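PDB 5NOA: family 88 glycosyl hydrolase from Bacteroides thetaiotaomicron, which probably acts as a polysaccharide lyase that removes rhamnose caps from complex arabinogalactan proteins. Local coordinates for residues 267-270 and 274-277; 294-299 and 318-323. All coordinates share one frame; numbering follows the deposited sequence.

Contact 1: 267-270 and 274-277; sequences CQQP and WTRS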
ATOM      1  N   CYS A 267       5.545 -18.299   1.379  1.00  8.71           N
ATOM      2  CA  CYS A 267       6.527 -18.013   2.430  1.00  9.11           C
ATOM      3  C   CYS A 267       5.929 -17.401   3.697  1.00  8.94           C
ATOM      4  O   CYS A 267       6.644 -16.942   4.578  1.00  9.48           O
ATOM      5  CB  CYS A 267       7.655 -17.115   1.927  1.00  9.95           C
ATOM      6  SG  CYS A 267       7.153 -15.455   1.451  1.00 10.19           S
ATOM      7  N   GLN A 268       4.636 -17.554   3.892  1.00  9.23           N
ATOM      8  CA  GLN A 268       4.024 -17.172   5.163  1.00  8.70           C
ATOM      9  C   GLN A 268       4.616 -18.006   6.282  1.00  8.97           C
ATOM     10  O   GLN A 268       4.835 -19.205   6.108  1.00 10.26           O
ATOM     11  CB  GLN A 268       2.506 -17.394   5.088  1.00  9.49           C
ATOM     12  CG  GLN A 268       1.736 -16.943   6.310  1.00  9.59           C
ATOM     13  CD  GLN A 268       0.243 -17.241   6.177  1.00  9.38           C
ATOM     14  OE1 GLN A 268      -0.141 -18.294   5.703  1.00 11.64           O
ATOM     15  NE2 GLN A 268      -0.592 -16.320   6.619  1.00  9.15           N
ATOM     16  N   GLN A 269       4.875 -17.396   7.437  1.00  8.22           N
ATOM     17  CA  GLN A 269       5.342 -18.204   8.541  1.00  9.47           C
ATOM     18  C   GLN A 269       4.210 -19.087   9.068  1.00 10.98           C
ATOM     19  O   GLN A 269       3.023 -18.767   8.922  1.00 11.95           O
ATOM     20  CB  GLN A 269       5.848 -17.356   9.700  1.00  9.72           C
ATOM     21  CG  GLN A 269       7.034 -16.486   9.346  1.00  9.24           C
ATOM     22  CD  GLN A 269       8.217 -17.306   8.881  1.00 10.21           C
ATOM     23  OE1 GLN A 269       8.525 -18.331   9.467  1.00 12.81           O
ATOM     24  NE2 GLN A 269       8.807 -16.929   7.773  1.00 12.01           N
ATOM     25  N   PRO A 270       4.572 -20.195   9.689  1.00 14.92           N
ATOM     26  CA  PRO A 270       3.534 -21.016  10.352  1.00 16.53           C
ATOM     27  C   PRO A 270       2.569 -20.223  11.300  1.00 17.52           C
ATOM     28  O   PRO A 270       1.378 -20.547  11.434  1.00 21.24           O
ATOM     29  CB  PRO A 270       4.376 -22.053  11.083  1.00 14.30           C
ATOM     30  CG  PRO A 270       5.648 -22.159  10.261  1.00 18.11           C
ATOM     31  CD  PRO A 270       5.923 -20.791   9.813  1.00 15.64           C
ATOM     32  N   TRP A 274       4.381 -12.610   8.115  1.00  7.46           N
ATOM     33  CA  TRP A 274       5.578 -12.637   7.318  1.00  7.45           C
ATOM     34  C   TRP A 274       6.672 -11.893   8.062  1.00  7.35           C
ATOM     35  O   TRP A 274       6.436 -10.827   8.599  1.00  9.17           O
ATOM     36  CB  TRP A 274       5.354 -12.002   5.963  1.00  7.59           C
ATOM     37  CG  TRP A 274       4.575 -12.867   5.014  1.00  7.12           C
ATOM     38  CD1 TRP A 274       5.078 -13.567   3.977  1.00  7.70           C
ATOM     39  CD2 TRP A 274       3.152 -13.055   4.971  1.00  7.06           C
ATOM     40  NE1 TRP A 274       4.070 -14.191   3.285  1.00  8.20           N
ATOM     41  CE2 TRP A 274       2.880 -13.875   3.866  1.00  6.85           C
ATOM     42  CE3 TRP A 274       2.087 -12.587   5.725  1.00  7.14           C
ATOM     43  CZ2 TRP A 274       1.601 -14.250   3.532  1.00  7.18           C
ATOM     44  CZ3 TRP A 274       0.809 -12.959   5.381  1.00  7.69           C
ATOM     45  CH2 TRP A 274       0.586 -13.756   4.289  1.00  7.53           C
ATOM     46  N   THR A 275       7.856 -12.464   8.068  1.00  7.66           N
ATOM     47  CA  THR A 275       9.005 -11.843   8.705  1.00  7.56           C
ATOM     48  C   THR A 275       9.586 -10.761   7.814  1.00  7.31           C
ATOM     49  O   THR A 275       9.411 -10.773   6.576  1.00  8.04           O
ATOM     50  CB  THR A 275      10.066 -12.897   9.078  1.00  8.84           C
ATOM     51  OG1 THR A 275      10.333 -13.736   7.958  1.00  9.05           O
ATOM     52  CG2 THR A 275       9.600 -13.764  10.210  1.00  8.32           C
ATOM     53  N   ARG A 276      10.289  -9.839   8.455  1.00  7.59           N
ATOM     54  CA  ARG A 276      10.873  -8.707   7.767  1.00  7.48           C
ATOM     55  C   ARG A 276      11.695  -9.097   6.544  1.00  8.47           C
ATOM     56  O   ARG A 276      11.598  -8.420   5.507  1.00  9.03           O
ATOM     57  CB  ARG A 276      11.682  -7.857   8.767  1.00  7.43           C
ATOM     58  CG  ARG A 276      10.813  -7.049   9.713  1.00  8.04           C
ATOM     59  CD  ARG A 276      11.576  -6.484  10.875  1.00  8.12           C
ATOM     60  NE  ARG A 276      11.836  -7.535  11.846  1.00  8.05           N
ATOM     61  CZ  ARG A 276      12.648  -7.401  12.892  1.00  8.78           C
ATOM     62  NH1 ARG A 276      13.302  -6.256  13.102  1.00 10.85           N
ATOM     63  NH2 ARG A 276      12.801  -8.384  13.734  1.00  9.35           N
ATOM     64  N   SER A 277      12.511 -10.160   6.623  1.00  8.21           N
ATOM     65  CA  SER A 277      13.121 -10.818   5.443  1.00  8.94           C
ATOM     66  C   SER A 277      12.238 -12.033   5.161  1.00  8.65           C
ATOM     67  O   SER A 277      12.199 -12.990   5.946  1.00  9.27           O
ATOM     68  CB  SER A 277      14.563 -11.228   5.708  1.00  9.52           C
ATOM     69  OG  SER A 277      15.207 -11.673   4.535  1.00 10.91           O
TER
HETATM   70  O   HOH W   1       7.830 -14.809   5.960  1.00  8.86           O
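Gln268 and Trp274 face each other with their CA atoms 5.3 Å apart, because the chain, on leaving helix 250-266, turns through three residues and brings 274-277 back against 267-270. The indole of Trp274 carries most of the contact. Gln268 CA sits over one face, 3.8 Å from the centroid of the five-membered ring and 22° off its normal, a CH-pi contact. With CG anti to the backbone N (chi1 -176°), the extended Gln268 chain runs on across the six-membered ring, CB lying 3.6 Å from Trp274 CZ2. Its amide plane ends 29° from the ring plane, so methylenes and amide alike cover the aromatic surface, a job that suits a long, flat-ended residue. Gln268 NE2 is held by the carbonyls of Gly272 and Val316. At the ring edge, in plane, Cys267 SG lies 3.8 Å from Trp274 CD1, a sulfur-aromatic contact. Trp274 NE1 donates to Val264 O, near the end of the preceding helix, which fixes how the indole is turned. Were Trp274 an alanine, Val264 O would probably lose this donor and a gap would be likely to open beneath Gln268. A water joins the polar side of the turn: it donates to Cys267 O (2.8 Å) and accepts from Gln269 NE2 (3.0 Å) and Thr275 N (3.2 Å). Gln269 reaches it by bending its chain, which also lays CG against the Thr275 methyl, while Thr275 OG1 donates to Ser277 O from above the carbonyl plane. This turn, packed round an indole and bridged by a water, lies in the connection between helices 250-266 and 289-304, one of the long loops of the all-helical barrel expected for this six-hairpin clan.

Contact 2: 294-299 and 318-323; sequences FFTYGL and EKAWKY
Thr296 meets the methyl of Ala320 with its hydroxyl: OG1 lies 3.2 Å from Ala320 CB, and both side chains leave their backbones toward the opposite helix. The oxygen can sit against a methyl because its hydrogen-bonding need is met within its own helix, at Thr292 O one turn earlier. With chi1 at -56°, OG1 stands beside the backbone N, within reach of that carbonyl, while CG2 is turned anti to the N and comes 4.4 Å from Trp321 N. Small residues suit this meeting of helices, for the CA atoms of Thr296 and Ala320 are 6.3 Å apart. The two segments belong to consecutive antiparallel helices, 289-304 and 310-328, joined by a short loop into a helical hairpin, as expected for the alpha/alpha-barrel fold of the six-hairpin clan. Larger side chains pack around this narrow meeting. Leu324 adds to the cover of Thr296 from the second helix, and Leu299 lies against Tyr313, Val316 and Val317 nearer the start of that helix. Phe294 and Tyr297 point instead into helices 226-242 and 358-377, where aromatic bulk fills the space between neighbouring helices. On the other partner, Trp321 packs on Arg371 of helix 358-377, whose guanidinium group also forms a salt bridge with Glu318.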
ATOM      1  N   PHE A 294      -0.659  -5.644   4.538  1.00  5.89           N
ATOM      2  CA  PHE A 294      -0.780  -5.403   3.106  1.00  6.52           C
ATOM      3  C   PHE A 294      -1.043  -6.708   2.365  1.00  6.37           C
ATOM      4  O   PHE A 294      -1.800  -6.715   1.404  1.00  7.12           O
ATOM      5  CB  PHE A 294       0.457  -4.716   2.523  1.00  7.36           C
ATOM      6  CG  PHE A 294       0.571  -3.233   2.818  1.00  8.04           C
ATOM      7  CD1 PHE A 294      -0.453  -2.359   2.485  1.00  9.03           C
ATOM      8  CD2 PHE A 294       1.698  -2.717   3.407  1.00  9.09           C
ATOM      9  CE1 PHE A 294      -0.372  -0.995   2.742  1.00 11.78           C
ATOM     10  CE2 PHE A 294       1.814  -1.345   3.653  1.00 11.80           C
ATOM     11  CZ  PHE A 294       0.761  -0.496   3.330  1.00 12.39           C
ATOM     12  N   PHE A 295      -0.381  -7.797   2.758  1.00  6.50           N
ATOM     13  CA  PHE A 295      -0.629  -9.080   2.111  1.00  7.10           C
ATOM     14  C   PHE A 295      -2.048  -9.569   2.370  1.00  7.34           C
ATOM     15  O   PHE A 295      -2.663 -10.165   1.484  1.00  8.41           O
ATOM     16  CB  PHE A 295       0.370 -10.141   2.572  1.00  7.19           C
ATOM     17  CG  PHE A 295       1.813  -9.859   2.209  1.00  6.34           C
ATOM     18  CD1 PHE A 295       2.187  -9.388   0.963  1.00  6.84           C
ATOM     19  CD2 PHE A 295       2.810 -10.167   3.105  1.00  7.40           C
ATOM     20  CE1 PHE A 295       3.516  -9.187   0.636  1.00  7.64           C
ATOM     21  CE2 PHE A 295       4.136  -9.956   2.784  1.00  8.04           C
ATOM     22  CZ  PHE A 295       4.499  -9.460   1.552  1.00  8.02           C
ATOM     23  N   THR A 296      -2.549  -9.363   3.579  1.00  6.84           N
ATOM     24  CA  THR A 296      -3.877  -9.807   3.935  1.00  7.37           C
ATOM     25  C   THR A 296      -4.905  -9.036   3.125  1.00  7.16           C
ATOM     26  O   THR A 296      -5.889  -9.622   2.667  1.00  8.53           O
ATOM     27  CB  THR A 296      -4.101  -9.650   5.422  1.00  7.52           C
ATOM     28  OG1 THR A 296      -3.086 -10.345   6.131  1.00  8.30           O
ATOM     29  CG2 THR A 296      -5.410 -10.177   5.916  1.00  8.51           C
ATOM     30  N   TYR A 297      -4.677  -7.742   2.899  1.00  6.78           N
ATOM     31  CA  TYR A 297      -5.491  -6.977   1.961  1.00  6.79           C
ATOM     32  C   TYR A 297      -5.395  -7.506   0.558  1.00  6.69           C
ATOM     33  O   TYR A 297      -6.395  -7.796  -0.100  1.00  7.74           O
ATOM     34  CB  TYR A 297      -5.089  -5.487   1.940  1.00  6.87           C
ATOM     35  CG  TYR A 297      -5.781  -4.709   0.849  1.00  8.05           C
ATOM     36  CD1 TYR A 297      -7.144  -4.507   0.877  1.00  8.60           C
ATOM     37  CD2 TYR A 297      -5.069  -4.216  -0.236  1.00 10.43           C
ATOM     38  CE1 TYR A 297      -7.779  -3.794  -0.113  1.00 10.71           C
ATOM     39  CE2 TYR A 297      -5.717  -3.514  -1.251  1.00 12.24           C
ATOM     40  CZ  TYR A 297      -7.092  -3.316  -1.191  1.00 11.60           C
ATOM     41  OH  TYR A 297      -7.759  -2.607  -2.175  1.00 14.82           O
ATOM     42  N   GLY A 298      -4.170  -7.603   0.029  1.00  6.91           N
ATOM     43  CA  GLY A 298      -4.018  -7.918  -1.403  1.00  7.07           C
ATOM     44  C   GLY A 298      -4.518  -9.312  -1.739  1.00  6.52           C
ATOM     45  O   GLY A 298      -5.159  -9.512  -2.766  1.00  6.88           O
ATOM     46  N   LEU A 299      -4.212 -10.282  -0.860  1.00  6.50           N
ATOM     47  CA  LEU A 299      -4.658 -11.651  -1.108  1.00  6.93           C
ATOM     48  C   LEU A 299      -6.179 -11.738  -0.988  1.00  7.04           C
ATOM     49  O   LEU A 299      -6.828 -12.358  -1.834  1.00  7.97           O
ATOM     50  CB  LEU A 299      -4.002 -12.642  -0.187  1.00  7.57           C
ATOM     51  CG  LEU A 299      -2.490 -12.816  -0.354  1.00  7.75           C
ATOM     52  CD1 LEU A 299      -1.954 -13.751   0.700  1.00  8.94           C
ATOM     53  CD2 LEU A 299      -2.123 -13.308  -1.720  1.00  8.97           C
ATOM     54  N   GLU A 318      -6.721 -16.575   6.300  1.00  9.15           N
ATOM     55  CA  GLU A 318      -7.254 -16.822   7.626  1.00  9.43           C
ATOM     56  C   GLU A 318      -6.170 -16.818   8.688  1.00  9.24           C
ATOM     57  O   GLU A 318      -6.364 -16.261   9.785  1.00 10.31           O
ATOM     58  CB  GLU A 318      -8.038 -18.130   7.708  1.00 11.27           C
ATOM     59  CG  GLU A 318      -9.328 -18.095   6.901  1.00 12.21           C
ATOM     60  CD  GLU A 318     -10.247 -16.973   7.320  1.00 14.63           C
ATOM     61  OE1 GLU A 318     -10.566 -16.812   8.535  1.00 16.05           O
ATOM     62  OE2 GLU A 318     -10.624 -16.185   6.451  1.00 16.63           O
ATOM     63  N   LYS A 319      -5.027 -17.429   8.406  1.00  9.25           N
ATOM     64  CA  LYS A 319      -3.918 -17.438   9.360  1.00  9.15           C
ATOM     65  C   LYS A 319      -3.395 -16.024   9.570  1.00  9.18           C
ATOM     66  O   LYS A 319      -3.006 -15.662  10.683  1.00  9.31           O
ATOM     67  CB  LYS A 319      -2.801 -18.365   8.895  1.00 11.50           C
ATOM     68  CG  LYS A 319      -3.087 -19.829   9.063  1.00 15.23           C
ATOM     69  CD  LYS A 319      -1.864 -20.681   8.745  1.00 21.37           C
ATOM     70  CE  LYS A 319      -1.791 -20.968   7.276  1.00 28.76           C
ATOM     71  NZ  LYS A 319      -0.677 -21.911   7.018  1.00 33.66           N
ATOM     72  N   ALA A 320      -3.335 -15.233   8.496  1.00  8.01           N
ATOM     73  CA  ALA A 320      -2.865 -13.850   8.606  1.00  8.76           C
ATOM     74  C   ALA A 320      -3.790 -12.982   9.444  1.00  8.26           C
ATOM     75  O   ALA A 320      -3.334 -12.219  10.299  1.00  9.12           O
ATOM     76  CB  ALA A 320      -2.643 -13.265   7.237  1.00  9.18           C
ATOM     77  N   TRP A 321      -5.088 -13.116   9.192  1.00  8.92           N
ATOM     78  CA  TRP A 321      -6.055 -12.340   9.980  1.00  9.69           C
ATOM     79  C   TRP A 321      -6.041 -12.754  11.434  1.00 10.01           C
ATOM     80  O   TRP A 321      -6.218 -11.934  12.325  1.00 10.59           O
ATOM     81  CB  TRP A 321      -7.474 -12.421   9.396  1.00 10.16           C
ATOM     82  CG  TRP A 321      -8.409 -11.621  10.232  1.00  9.67           C
ATOM     83  CD1 TRP A 321      -9.292 -12.103  11.134  1.00 11.14           C
ATOM     84  CD2 TRP A 321      -8.446 -10.201  10.334  1.00  9.62           C
ATOM     85  NE1 TRP A 321      -9.917 -11.058  11.786  1.00 11.95           N
ATOM     86  CE2 TRP A 321      -9.406  -9.882  11.312  1.00 10.36           C
ATOM     87  CE3 TRP A 321      -7.760  -9.153   9.680  1.00 10.81           C
ATOM     88  CZ2 TRP A 321      -9.681  -8.570  11.665  1.00 10.47           C
ATOM     89  CZ3 TRP A 321      -8.041  -7.860  10.038  1.00 11.17           C
ATOM     90  CH2 TRP A 321      -9.002  -7.585  11.016  1.00 11.21           C
ATOM     91  N   LYS A 322      -5.841 -14.045  11.690  1.00 10.49           N
ATOM     92  CA  LYS A 322      -5.685 -14.493  13.033  1.00 11.07           C
ATOM     93  C   LYS A 322      -4.524 -13.757  13.760  1.00 11.08           C
ATOM     94  O   LYS A 322      -4.679 -13.255  14.869  1.00 11.63           O
ATOM     95  CB  LYS A 322      -5.522 -15.990  13.019  1.00 12.09           C
ATOM     96  CG  LYS A 322      -5.186 -16.555  14.354  1.00 13.74           C
ATOM     97  CD  LYS A 322      -5.218 -18.072  14.287  1.00 15.87           C
ATOM     98  CE  LYS A 322      -4.670 -18.697  15.547  1.00 21.30           C
ATOM     99  NZ  LYS A 322      -5.674 -18.566  16.607  1.00 23.40           N
ATOM    100  N   TYR A 323      -3.379 -13.661  13.104  1.00  9.37           N
ATOM    101  CA  TYR A 323      -2.279 -12.892  13.648  1.00  9.56           C
ATOM    102  C   TYR A 323      -2.679 -11.430  13.855  1.00  8.65           C
ATOM    103  O   TYR A 323      -2.407 -10.844  14.912  1.00  8.92           O
ATOM    104  CB  TYR A 323      -1.047 -13.002  12.719  1.00  9.60           C
ATOM    105  CG  TYR A 323      -0.059 -11.891  13.013  1.00  8.54           C
ATOM    106  CD1 TYR A 323       0.772 -11.928  14.127  1.00  9.88           C
ATOM    107  CD2 TYR A 323      -0.037 -10.745  12.239  1.00  8.47           C
ATOM    108  CE1 TYR A 323       1.599 -10.879  14.445  1.00  9.40           C
ATOM    109  CE2 TYR A 323       0.811  -9.698  12.537  1.00  8.94           C
ATOM    110  CZ  TYR A 323       1.618  -9.759  13.660  1.00  8.58           C
ATOM    111  OH  TYR A 323       2.457  -8.723  14.036  1.00  9.01           O
TER

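Contact 1 sits directly on contact 2, their centres about 12 Å apart, and both segments of contact 1 come before those of contact 2 in the sequence. The indole joins them: Trp274 CD2 lies 3.5 Å from Phe295 CD2 on helix 289-304, and Trp274 CZ3 comes 3.9 Å from the methyl CB of Ala320 on helix 310-328. Gln268 adds a second link to the latter helix, its OE1 packing 3.5 Å from Lys319 CE. Ala320 of contact 2 thus meets the indole of contact 1 as well as Thr296, its small methyl leaving room for both. Together the contacts join the loop after helix 250-266 to helices 289-304 and 310-328.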